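Side-chain contacts in blue-light receptor of the bluf-family (Rhodobacter sphaeroides, PDB 2BYC), which probably senses blue light through a flavin, here flavin mononucleotide, held in its BLUF domain and captured in the dark state: residues F50-E55 and W93-V98; L67-A70 and E76-A79; P108-L113 and P118-E123. One frame throughout, in Å; residues are numbered along the deposited sequence.

How the contacts relate
From the N terminus, strand 5-14, helix 19-37 and strand 40-45 come first; strand 49-55 then supplies F50-E55, and contact 1 closes a long loop at W93-V98, where strand 96-98 begins. Contact 2 lies wholly within that loop: helix 58-69 ends against the start of strand 77-84, and Q52 OE1 meets I68 CD1 at 3.4 Å between the two contacts. Both reach the same sheet and the same flavin. Contact 3 follows in series, joining the loop after helix 100-106 to the start of helix 120-131. It touches contact 1 through V51 CG2 and L113 CD1, 3.7 Å apart, but does not touch contact 2.

Contact 1 (F50-E55 and W93-V98); sequences FVQTIE and WSMRIV. With FMN (flavin mononucleotide), chain C.
Q52 and M95 meet beside the flavin, the first reaching from strand 49-55, the second from the loop just ahead of strand 96-98. Strand 40-45 pairs with both strands and lies between them, so the contact is made mainly by side chains. M95 can be followed outward from CB. CG stands anti to the backbone N (chi1 -163°), 3.8 Å from Q52 NE2 and also near FMN O4. A chi2 of 29°, well off a staggered value, then bends the chain, bringing SD within 3.5 Å of Q52 NE2, where it accepts a weak but fairly straight hydrogen bond (N-H...S 162°). CE ends beside the amide nitrogen, off the amide plane, 3.4 Å from Q52 NE2; it touches I54 CG2 at 3.8 Å and approaches the backbone O of T53. M95 also packs on S30 and N34 of helix 19-37.

Q52 is extended beyond CG and presents NE2 to the flavin. NE2 donates to FMN N5 (3.1 Å) and to FMN O4 (3.0 Å); both bonds are bent, consistent with one N-H shared between them while the other turns to sulfur. OE1 is hydrogen-bonded to the hydroxyl of Y10, which is likely to help set the amide's rotation. Two residues earlier, F50 offers a ring face to the flavin methyl C7M, which sits 3.1 Å above the ring plane, displaced from its centre toward CD1. With a leucine in place of Q52, flavin N5 and O4 would probably lose this donor and the Y10 hydroxyl its amide partner. Flavin, glutamine and tyrosine thus form the hydrogen-bond relay of BLUF domains whose light-driven rearrangement is thought to start signalling, with the methionine sulfur gripping the amide only weakly in this dark state.

Contact 2 (L67-A70 and E76-A79); sequences LISA and EILA. With FMN (flavin mononucleotide), chain C.
I77 rests the tip of its side chain against S69, where helix 58-69 ends beside strand 77-84 in the ferredoxin-like fold of the BLUF domain. Strands 49-55 and 77-84 flank strand 5-14, both antiparallel to it, so helix 58-69 makes the crossover of a split beta-alpha-beta unit, and this contact sits at the close of that crossover. The touching is done by one methyl: I77 CD1 lies 3.8 Å from S69 CA and 3.9 Å from S69 O. The carbonyl of the residue before is more distant, I68 O being 4.3 Å from I77 CD1. I77 CG1 stands anti to its carbonyl carbon (chi1 -64°), which carries CD1 toward the helix end and leaves the CG2 branch facing S69 OG, also at 4.3 Å. No hydrogen bond crosses between the two segments; the contact is small and purely van der Waals.

Two polar atoms of the helix end have partners nearby. S69 OG is hydrogen-bonded back to the carbonyl of F65, one turn earlier, and I68 O accepts from NE2 of H74, a flavin-pocket residue in the short strand 74-75. On the strand side, I77 also packs on Y10 and S12 of strand 5-14, while a backbone hydrogen bond joins L78 to R11.

One residue back from S69, the helix turns another face to the flavin. I68 lies across one side of the isoalloxazine and also touches Y10. Its CG1 is 3.8 Å from FMN C4A, its CG2 4.0 Å from FMN C6 over the benzenoid part, and its terminal methyl CD1 stands above the ring system 3.7 Å from FMN N5.

Contact 3 (P108-L113 and P118-E123); sequences PDLERL and PEDVAE
L110 turns its CG anti to the carbonyl carbon (chi1 -55°), toward the first turn of helix 120-131, and a chi2 of 102°, off the usual rotamer values, then turns the two methyls to D120 and E123. E123 has CG anti to its backbone N and then bends at chi2 (98°), laying its aliphatic part across the leucine at about a right angle. The two branches of L110 divide the work. CD2 settles against the helix backbone, 3.6 Å from both D120 CA and D120 O, and also brushes the aspartate side chain, with D120 OD2 at 3.7 Å. CD1 takes the neighbouring side and meets E123 CG at 3.7 Å. The contact is van der Waals packing of the leucine methyls, although two of its three residues are acidic, and no hydrogen bond crosses it.

The polar partners found for the carboxylates lie outside the contact. E123 OE2 forms a salt bridge with R126, one turn further along the same helix. D120 OD1 accepts a weak hydrogen bond from the backbone N of G117, just ahead of the segment. Its place in the first turn of the helix is likely to suit a negative charge.

Backbone bonds shape both sides. E119 occupies the N-cap position, and its carbonyl O accepts from E123 N at 2.8 Å. Across from it, L110 opens a type I beta turn in which L113 N reaches L110 O at 2.7 Å. That turn sends L113 back toward the body of the protein, where it packs on L103 of helix 100-106 and on V51 of strand 49-55, while L110 and L113 both touch L124. The contact is thus a turn docked on a helix N terminus, within the two C-terminal helices and their connecting loop, which pack on the face of the sheet opposite the flavin.

Contact 1 (F50-E55 and W93-V98)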
loop_
_atom_site.group_PDB
_atom_site.type_symbol
_atom_site.label_atom_id
_atom_site.label_comp_id
_atom_site.label_asym_id
_atom_site.label_seq_id
_atom_site.Cartn_x
_atom_site.Cartn_y
_atom_site.Cartn_z
ATOM N N PHE A 50 -5.648 7.092 1.874
ATOM C CA PHE A 50 -4.931 5.768 1.849
ATOM C C PHE A 50 -3.613 6.073 1.231
ATOM O O PHE A 50 -3.504 6.965 0.360
ATOM C CB PHE A 50 -5.620 4.895 0.822
ATOM C CG PHE A 50 -6.936 4.320 1.251
ATOM C CD1 PHE A 50 -8.114 4.584 0.527
ATOM C CD2 PHE A 50 -7.031 3.503 2.354
ATOM C CE1 PHE A 50 -9.347 3.975 0.912
ATOM C CE2 PHE A 50 -8.244 2.940 2.735
ATOM C CZ PHE A 50 -9.403 3.180 1.975
ATOM N N VAL A 51 -2.589 5.360 1.696
ATOM C CA VAL A 51 -1.295 5.314 0.999
ATOM C C VAL A 51 -1.124 3.833 0.758
ATOM O O VAL A 51 -1.237 3.057 1.653
ATOM C CB VAL A 51 -0.147 5.949 1.828
ATOM C CG1 VAL A 51 1.158 5.733 1.125
ATOM C CG2 VAL A 51 -0.386 7.533 1.945
ATOM N N GLN A 52 -0.966 3.458 -0.509
ATOM C CA GLN A 52 -0.781 2.054 -0.859
ATOM C C GLN A 52 0.545 1.831 -1.582
ATOM O O GLN A 52 0.907 2.609 -2.433
ATOM C CB GLN A 52 -1.992 1.484 -1.627
ATOM C CG GLN A 52 -1.844 0.005 -1.710
ATOM C CD GLN A 52 -2.983 -0.647 -2.424
ATOM O OE1 GLN A 52 -3.592 -0.092 -3.342
ATOM N NE2 GLN A 52 -3.279 -1.838 -2.007
ATOM N N THR A 53 1.273 0.789 -1.168
ATOM C CA THR A 53 2.478 0.347 -1.855
ATOM C C THR A 53 2.220 -1.046 -2.360
ATOM O O THR A 53 1.842 -1.899 -1.551
ATOM C CB THR A 53 3.594 0.227 -0.872
ATOM O OG1 THR A 53 3.956 1.546 -0.437
ATOM C CG2 THR A 53 4.821 -0.442 -1.542
ATOM N N ILE A 54 2.386 -1.277 -3.658
ATOM C CA ILE A 54 2.239 -2.655 -4.193
ATOM C C ILE A 54 3.471 -2.942 -4.931
ATOM O O ILE A 54 4.058 -2.024 -5.543
ATOM C CB ILE A 54 1.078 -2.746 -5.230
ATOM C CG1 ILE A 54 1.269 -1.658 -6.289
ATOM C CG2 ILE A 54 -0.297 -2.695 -4.529
ATOM C CD1 ILE A 54 0.221 -1.579 -7.332
ATOM N N GLU A 55 3.930 -4.179 -4.849
ATOM C CA GLU A 55 5.226 -4.487 -5.490
ATOM C C GLU A 55 5.035 -5.832 -6.154
ATOM O O GLU A 55 4.286 -6.652 -5.703
ATOM C CB GLU A 55 6.348 -4.548 -4.509
ATOM C CG GLU A 55 6.055 -5.412 -3.347
ATOM C CD GLU A 55 7.044 -5.208 -2.229
ATOM O OE1 GLU A 55 7.796 -4.237 -2.286
ATOM O OE2 GLU A 55 7.064 -6.034 -1.302
ATOM N N TRP A 93 3.439 -10.421 2.585
ATOM C CA TRP A 93 2.058 -9.883 2.633
ATOM C C TRP A 93 1.562 -9.513 1.274
ATOM O O TRP A 93 2.087 -8.617 0.612
ATOM C CB TRP A 93 1.932 -8.662 3.531
ATOM C CG TRP A 93 2.554 -8.819 4.860
ATOM C CD1 TRP A 93 3.864 -8.602 5.189
ATOM C CD2 TRP A 93 1.898 -9.253 6.051
ATOM N NE1 TRP A 93 4.053 -8.877 6.519
ATOM C CE2 TRP A 93 2.856 -9.259 7.072
ATOM C CE3 TRP A 93 0.582 -9.616 6.355
ATOM C CZ2 TRP A 93 2.547 -9.570 8.381
ATOM C CZ3 TRP A 93 0.271 -9.964 7.692
ATOM C CH2 TRP A 93 1.260 -9.937 8.669
ATOM N N SER A 94 0.516 -10.223 0.912
ATOM C CA SER A 94 -0.335 -9.969 -0.211
ATOM C C SER A 94 -0.905 -8.536 -0.178
ATOM O O SER A 94 -0.852 -7.866 -1.169
ATOM C CB SER A 94 -1.457 -11.016 -0.172
ATOM O OG SER A 94 -2.190 -11.017 -1.370
ATOM N N MET A 95 -1.420 -8.117 0.982
ATOM C CA MET A 95 -1.773 -6.709 1.289
ATOM C C MET A 95 -1.854 -6.762 2.808
ATOM O O MET A 95 -2.517 -7.587 3.343
ATOM C CB MET A 95 -3.080 -6.298 0.586
ATOM C CG MET A 95 -3.368 -4.779 0.456
ATOM S SD MET A 95 -1.829 -3.906 0.389
ATOM C CE MET A 95 -1.140 -4.419 -1.213
ATOM N N ARG A 96 -1.067 -5.977 3.505
ATOM C CA ARG A 96 -1.261 -5.893 4.953
ATOM C C ARG A 96 -1.930 -4.522 5.151
ATOM O O ARG A 96 -1.508 -3.554 4.509
ATOM C CB ARG A 96 0.045 -5.947 5.716
ATOM C CG ARG A 96 -0.244 -6.200 7.220
ATOM C CD ARG A 96 1.009 -6.147 7.955
ATOM N NE ARG A 96 0.888 -6.315 9.405
ATOM C CZ ARG A 96 0.243 -5.507 10.258
ATOM N NH1 ARG A 96 -0.470 -4.468 9.826
ATOM N NH2 ARG A 96 0.282 -5.770 11.573
ATOM N N ILE A 97 -3.000 -4.422 5.915
ATOM C CA ILE A 97 -3.580 -3.079 6.122
ATOM C C ILE A 97 -2.901 -2.596 7.385
ATOM O O ILE A 97 -2.658 -3.393 8.329
ATOM C CB ILE A 97 -5.082 -3.067 6.273
ATOM C CG1 ILE A 97 -5.518 -1.619 6.430
ATOM C CG2 ILE A 97 -5.557 -3.951 7.383
ATOM C CD1 ILE A 97 -6.959 -1.369 6.349
ATOM N N VAL A 98 -2.564 -1.312 7.373
ATOM C CA VAL A 98 -1.978 -0.655 8.509
ATOM C C VAL A 98 -2.932 0.520 8.850
ATOM O O VAL A 98 -2.932 1.535 8.178
ATOM C CB VAL A 98 -0.563 -0.126 8.236
ATOM C CG1 VAL A 98 -0.076 0.536 9.468
ATOM C CG2 VAL A 98 0.407 -1.274 7.928
HETATM N N1 FMN C . -7.843 -4.864 -4.964
HETATM C C2 FMN C . -6.831 -5.789 -5.098
HETATM O O2 FMN C . -7.046 -6.868 -5.699
HETATM N N3 FMN C . -5.597 -5.564 -4.584
HETATM C C4 FMN C . -5.414 -4.409 -3.909
HETATM O O4 FMN C . -4.324 -4.164 -3.505
HETATM C C4A FMN C . -6.427 -3.456 -3.759
HETATM N N5 FMN C . -6.187 -2.284 -3.062
HETATM C C5A FMN C . -7.168 -1.284 -2.973
HETATM C C6 FMN C . -6.923 -0.099 -2.316
HETATM C C7 FMN C . -7.901 0.892 -2.150
HETATM C C7M FMN C . -7.547 2.259 -1.549
HETATM C C8 FMN C . -9.145 0.669 -2.701
HETATM C C8M FMN C . -10.249 1.712 -2.635
HETATM C C9 FMN C . -9.406 -0.518 -3.381
HETATM C C9A FMN C . -8.391 -1.514 -3.518
HETATM N N10 FMN C . -8.641 -2.732 -4.189
HETATM C C10 FMN C . -7.635 -3.682 -4.315
HETATM C "C1'" FMN C . -10.025 -3.183 -4.519
HETATM C "C2'" FMN C . -9.996 -3.232 -6.028
HETATM O "O2'" FMN C . -10.297 -1.907 -6.361
HETATM C "C3'" FMN C . -10.965 -4.226 -6.692
HETATM O "O3'" FMN C . -12.260 -3.731 -6.569
HETATM C "C4'" FMN C . -10.952 -5.655 -6.172
HETATM O "O4'" FMN C . -9.750 -6.384 -6.498
HETATM C "C5'" FMN C . -12.112 -6.424 -6.810
HETATM O "O5'" FMN C . -13.274 -6.630 -6.004
HETATM P P FMN C . -14.262 -7.735 -6.614
HETATM O O1P FMN C . -15.428 -8.040 -5.661
HETATM O O2P FMN C . -14.774 -7.103 -7.903
HETATM O O3P FMN C . -13.331 -8.901 -6.839
#

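Contact 2 (L67-A70 and E76-A79)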
loop_
_atom_site.group_PDB
_atom_site.type_symbol
_atom_site.label_atom_id
_atom_site.label_comp_id
_atom_site.label_asym_id
_atom_site.label_seq_id
_atom_site.Cartn_x
_atom_site.Cartn_y
_atom_site.Cartn_z
ATOM N N LEU A 67 -7.037 -1.145 -12.070
ATOM C CA LEU A 67 -8.270 -1.561 -11.383
ATOM C C LEU A 67 -8.552 -0.723 -10.166
ATOM O O LEU A 67 -9.651 -0.226 -9.967
ATOM C CB LEU A 67 -8.110 -3.000 -10.949
ATOM C CG LEU A 67 -8.678 -3.894 -12.026
ATOM C CD1 LEU A 67 -8.174 -5.344 -11.872
ATOM C CD2 LEU A 67 -10.266 -3.743 -12.022
ATOM N N ILE A 68 -7.542 -0.557 -9.345
ATOM C CA ILE A 68 -7.647 0.209 -8.125
ATOM C C ILE A 68 -8.029 1.695 -8.401
ATOM O O ILE A 68 -8.724 2.338 -7.609
ATOM C CB ILE A 68 -6.317 0.106 -7.351
ATOM C CG1 ILE A 68 -5.996 -1.337 -6.873
ATOM C CG2 ILE A 68 -6.369 0.925 -6.159
ATOM C CD1 ILE A 68 -4.606 -1.389 -6.286
ATOM N N SER A 69 -7.483 2.259 -9.470
ATOM C CA SER A 69 -7.831 3.622 -9.928
ATOM C C SER A 69 -9.263 3.709 -10.427
ATOM O O SER A 69 -9.846 4.766 -10.408
ATOM C CB SER A 69 -6.910 4.045 -11.063
ATOM O OG SER A 69 -5.585 4.233 -10.594
ATOM N N ALA A 70 -9.838 2.601 -10.857
ATOM C CA ALA A 70 -11.251 2.581 -11.211
ATOM C C ALA A 70 -12.196 2.438 -10.012
ATOM O O ALA A 70 -13.404 2.402 -10.193
ATOM C CB ALA A 70 -11.548 1.465 -12.262
ATOM N N GLU A 76 -8.894 11.390 -6.023
ATOM C CA GLU A 76 -7.703 12.190 -6.130
ATOM C C GLU A 76 -6.481 11.283 -6.035
ATOM O O GLU A 76 -5.591 11.518 -5.258
ATOM C CB GLU A 76 -7.652 13.183 -4.988
ATOM C CG GLU A 76 -8.835 14.173 -4.974
ATOM C CD GLU A 76 -8.772 15.114 -3.775
ATOM O OE1 GLU A 76 -7.633 15.531 -3.378
ATOM O OE2 GLU A 76 -9.859 15.427 -3.213
ATOM N N ILE A 77 -6.474 10.216 -6.793
ATOM C CA ILE A 77 -5.348 9.227 -6.675
ATOM C C ILE A 77 -4.161 9.860 -7.353
ATOM O O ILE A 77 -4.266 10.320 -8.530
ATOM C CB ILE A 77 -5.763 7.954 -7.378
ATOM C CG1 ILE A 77 -6.968 7.381 -6.636
ATOM C CG2 ILE A 77 -4.622 6.959 -7.475
ATOM C CD1 ILE A 77 -7.840 6.563 -7.527
ATOM N N LEU A 78 -3.018 9.826 -6.680
ATOM C CA LEU A 78 -1.850 10.285 -7.345
ATOM C C LEU A 78 -0.650 9.479 -6.849
ATOM O O LEU A 78 -0.456 9.273 -5.680
ATOM C CB LEU A 78 -1.761 11.780 -7.044
ATOM C CG LEU A 78 -0.687 12.570 -7.706
ATOM C CD1 LEU A 78 -1.059 12.812 -9.176
ATOM C CD2 LEU A 78 -0.503 13.898 -6.899
ATOM N N ALA A 79 0.106 8.980 -7.787
ATOM C CA ALA A 79 1.270 8.170 -7.498
ATOM C C ALA A 79 2.421 9.025 -6.983
ATOM O O ALA A 79 2.727 10.123 -7.479
ATOM C CB ALA A 79 1.711 7.373 -8.711
HETATM N N1 FMN C . -7.843 -4.864 -4.964
HETATM C C2 FMN C . -6.831 -5.789 -5.098
HETATM O O2 FMN C . -7.046 -6.868 -5.699
HETATM N N3 FMN C . -5.597 -5.564 -4.584
HETATM C C4 FMN C . -5.414 -4.409 -3.909
HETATM O O4 FMN C . -4.324 -4.164 -3.505
HETATM C C4A FMN C . -6.427 -3.456 -3.759
HETATM N N5 FMN C . -6.187 -2.284 -3.062
HETATM C C5A FMN C . -7.168 -1.284 -2.973
HETATM C C6 FMN C . -6.923 -0.099 -2.316
HETATM C C7 FMN C . -7.901 0.892 -2.150
HETATM C C7M FMN C . -7.547 2.259 -1.549
HETATM C C8 FMN C . -9.145 0.669 -2.701
HETATM C C8M FMN C . -10.249 1.712 -2.635
HETATM C C9 FMN C . -9.406 -0.518 -3.381
HETATM C C9A FMN C . -8.391 -1.514 -3.518
HETATM N N10 FMN C . -8.641 -2.732 -4.189
HETATM C C10 FMN C . -7.635 -3.682 -4.315
HETATM C "C1'" FMN C . -10.025 -3.183 -4.519
HETATM C "C2'" FMN C . -9.996 -3.232 -6.028
HETATM O "O2'" FMN C . -10.297 -1.907 -6.361
HETATM C "C3'" FMN C . -10.965 -4.226 -6.692
HETATM O "O3'" FMN C . -12.260 -3.731 -6.569
HETATM C "C4'" FMN C . -10.952 -5.655 -6.172
HETATM O "O4'" FMN C . -9.750 -6.384 -6.498
HETATM C "C5'" FMN C . -12.112 -6.424 -6.810
HETATM O "O5'" FMN C . -13.274 -6.630 -6.004
HETATM P P FMN C . -14.262 -7.735 -6.614
HETATM O O1P FMN C . -15.428 -8.040 -5.661
HETATM O O2P FMN C . -14.774 -7.103 -7.903
HETATM O O3P FMN C . -13.331 -8.901 -6.839
#

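Contact 3 (P108-L113 and P118-E123)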
loop_
_atom_site.group_PDB
_atom_site.type_symbol
_atom_site.label_atom_id
_atom_site.label_comp_id
_atom_site.label_asym_id
_atom_site.label_seq_id
_atom_site.Cartn_x
_atom_site.Cartn_y
_atom_site.Cartn_z
ATOM N N PRO A 108 4.490 7.985 14.235
ATOM C CA PRO A 108 3.706 9.031 14.849
ATOM C C PRO A 108 3.690 10.313 14.036
ATOM O O PRO A 108 2.641 10.949 13.937
ATOM C CB PRO A 108 4.429 9.242 16.169
ATOM C CG PRO A 108 5.748 8.636 15.976
ATOM C CD PRO A 108 5.413 7.427 15.222
ATOM N N ASP A 109 4.810 10.678 13.418
ATOM C CA ASP A 109 4.866 11.965 12.675
ATOM C C ASP A 109 4.301 11.919 11.248
ATOM O O ASP A 109 4.056 12.961 10.631
ATOM C CB ASP A 109 6.289 12.498 12.625
ATOM C CG ASP A 109 6.905 12.659 14.013
ATOM O OD1 ASP A 109 6.432 13.577 14.755
ATOM O OD2 ASP A 109 7.836 11.862 14.347
ATOM N N LEU A 110 4.059 10.711 10.751
ATOM C CA LEU A 110 3.562 10.489 9.394
ATOM C C LEU A 110 2.071 10.096 9.331
ATOM O O LEU A 110 1.547 9.869 8.238
ATOM C CB LEU A 110 4.454 9.483 8.667
ATOM C CG LEU A 110 5.911 9.914 8.682
ATOM C CD1 LEU A 110 6.661 9.120 9.747
ATOM C CD2 LEU A 110 6.601 9.723 7.324
ATOM N N GLU A 111 1.406 10.062 10.487
ATOM C CA GLU A 111 0.029 9.576 10.615
ATOM C C GLU A 111 -0.890 10.338 9.649
ATOM O O GLU A 111 -1.890 9.801 9.185
ATOM C CB GLU A 111 -0.454 9.639 12.098
ATOM C CG GLU A 111 -2.008 9.707 12.323
ATOM C CD GLU A 111 -2.473 10.567 13.544
ATOM O OE1 GLU A 111 -1.803 10.600 14.614
ATOM O OE2 GLU A 111 -3.548 11.206 13.432
ATOM N N ARG A 112 -0.529 11.583 9.318
ATOM C CA ARG A 112 -1.362 12.373 8.454
ATOM C C ARG A 112 -1.288 11.852 7.025
ATOM O O ARG A 112 -2.223 12.080 6.249
ATOM C CB ARG A 112 -1.039 13.882 8.507
ATOM C CG ARG A 112 -1.611 14.573 9.783
ATOM C CD ARG A 112 -2.002 16.055 9.560
ATOM N NE ARG A 112 -1.918 16.767 10.848
ATOM C CZ ARG A 112 -1.852 18.090 11.039
ATOM N NH1 ARG A 112 -1.871 18.943 10.023
ATOM N NH2 ARG A 112 -1.751 18.558 12.287
ATOM N N LEU A 113 -0.177 11.199 6.665
ATOM C CA LEU A 113 -0.050 10.655 5.276
ATOM C C LEU A 113 -0.183 11.769 4.200
ATOM O O LEU A 113 -0.890 11.656 3.149
ATOM C CB LEU A 113 -1.082 9.572 5.051
ATOM C CG LEU A 113 -0.982 8.329 5.919
ATOM C CD1 LEU A 113 -1.970 7.324 5.337
ATOM C CD2 LEU A 113 0.403 7.806 5.807
ATOM N N PRO A 118 10.085 14.765 1.644
ATOM C CA PRO A 118 10.643 13.977 0.560
ATOM C C PRO A 118 11.105 12.573 1.025
ATOM O O PRO A 118 11.389 11.725 0.187
ATOM C CB PRO A 118 11.846 14.831 0.073
ATOM C CG PRO A 118 11.798 16.134 0.895
ATOM C CD PRO A 118 11.076 15.750 2.147
ATOM N N GLU A 119 11.153 12.310 2.334
ATOM C CA GLU A 119 11.522 10.975 2.779
ATOM C C GLU A 119 10.409 10.229 3.550
ATOM O O GLU A 119 10.659 9.225 4.223
ATOM C CB GLU A 119 12.853 11.011 3.537
ATOM C CG GLU A 119 14.049 11.219 2.597
ATOM C CD GLU A 119 15.265 10.349 2.924
ATOM O OE1 GLU A 119 15.081 9.149 3.290
ATOM O OE2 GLU A 119 16.421 10.874 2.819
ATOM N N ASP A 120 9.185 10.733 3.422
ATOM C CA ASP A 120 8.006 10.143 4.045
ATOM C C ASP A 120 7.745 8.725 3.545
ATOM O O ASP A 120 7.499 7.844 4.334
ATOM C CB ASP A 120 6.778 10.998 3.804
ATOM C CG ASP A 120 6.836 12.334 4.526
ATOM O OD1 ASP A 120 5.918 13.163 4.289
ATOM O OD2 ASP A 120 7.801 12.554 5.322
ATOM N N VAL A 121 7.839 8.475 2.251
ATOM C CA VAL A 121 7.556 7.109 1.807
ATOM C C VAL A 121 8.666 6.165 2.284
ATOM O O VAL A 121 8.378 5.115 2.872
ATOM C CB VAL A 121 7.265 7.023 0.263
ATOM C CG1 VAL A 121 7.159 5.616 -0.204
ATOM C CG2 VAL A 121 5.997 7.753 -0.048
ATOM N N ALA A 122 9.923 6.574 2.090
ATOM C CA ALA A 122 11.043 5.802 2.524
ATOM C C ALA A 122 10.965 5.506 4.009
ATOM O O ALA A 122 11.297 4.422 4.461
ATOM C CB ALA A 122 12.282 6.583 2.277
ATOM N N GLU A 123 10.569 6.506 4.769
ATOM C CA GLU A 123 10.395 6.383 6.217
ATOM C C GLU A 123 9.321 5.414 6.567
ATOM O O GLU A 123 9.539 4.572 7.418
ATOM C CB GLU A 123 9.995 7.727 6.822
ATOM C CG GLU A 123 9.813 7.688 8.356
ATOM C CD GLU A 123 11.044 8.196 9.107
ATOM O OE1 GLU A 123 10.958 8.391 10.350
ATOM O OE2 GLU A 123 12.086 8.423 8.442
#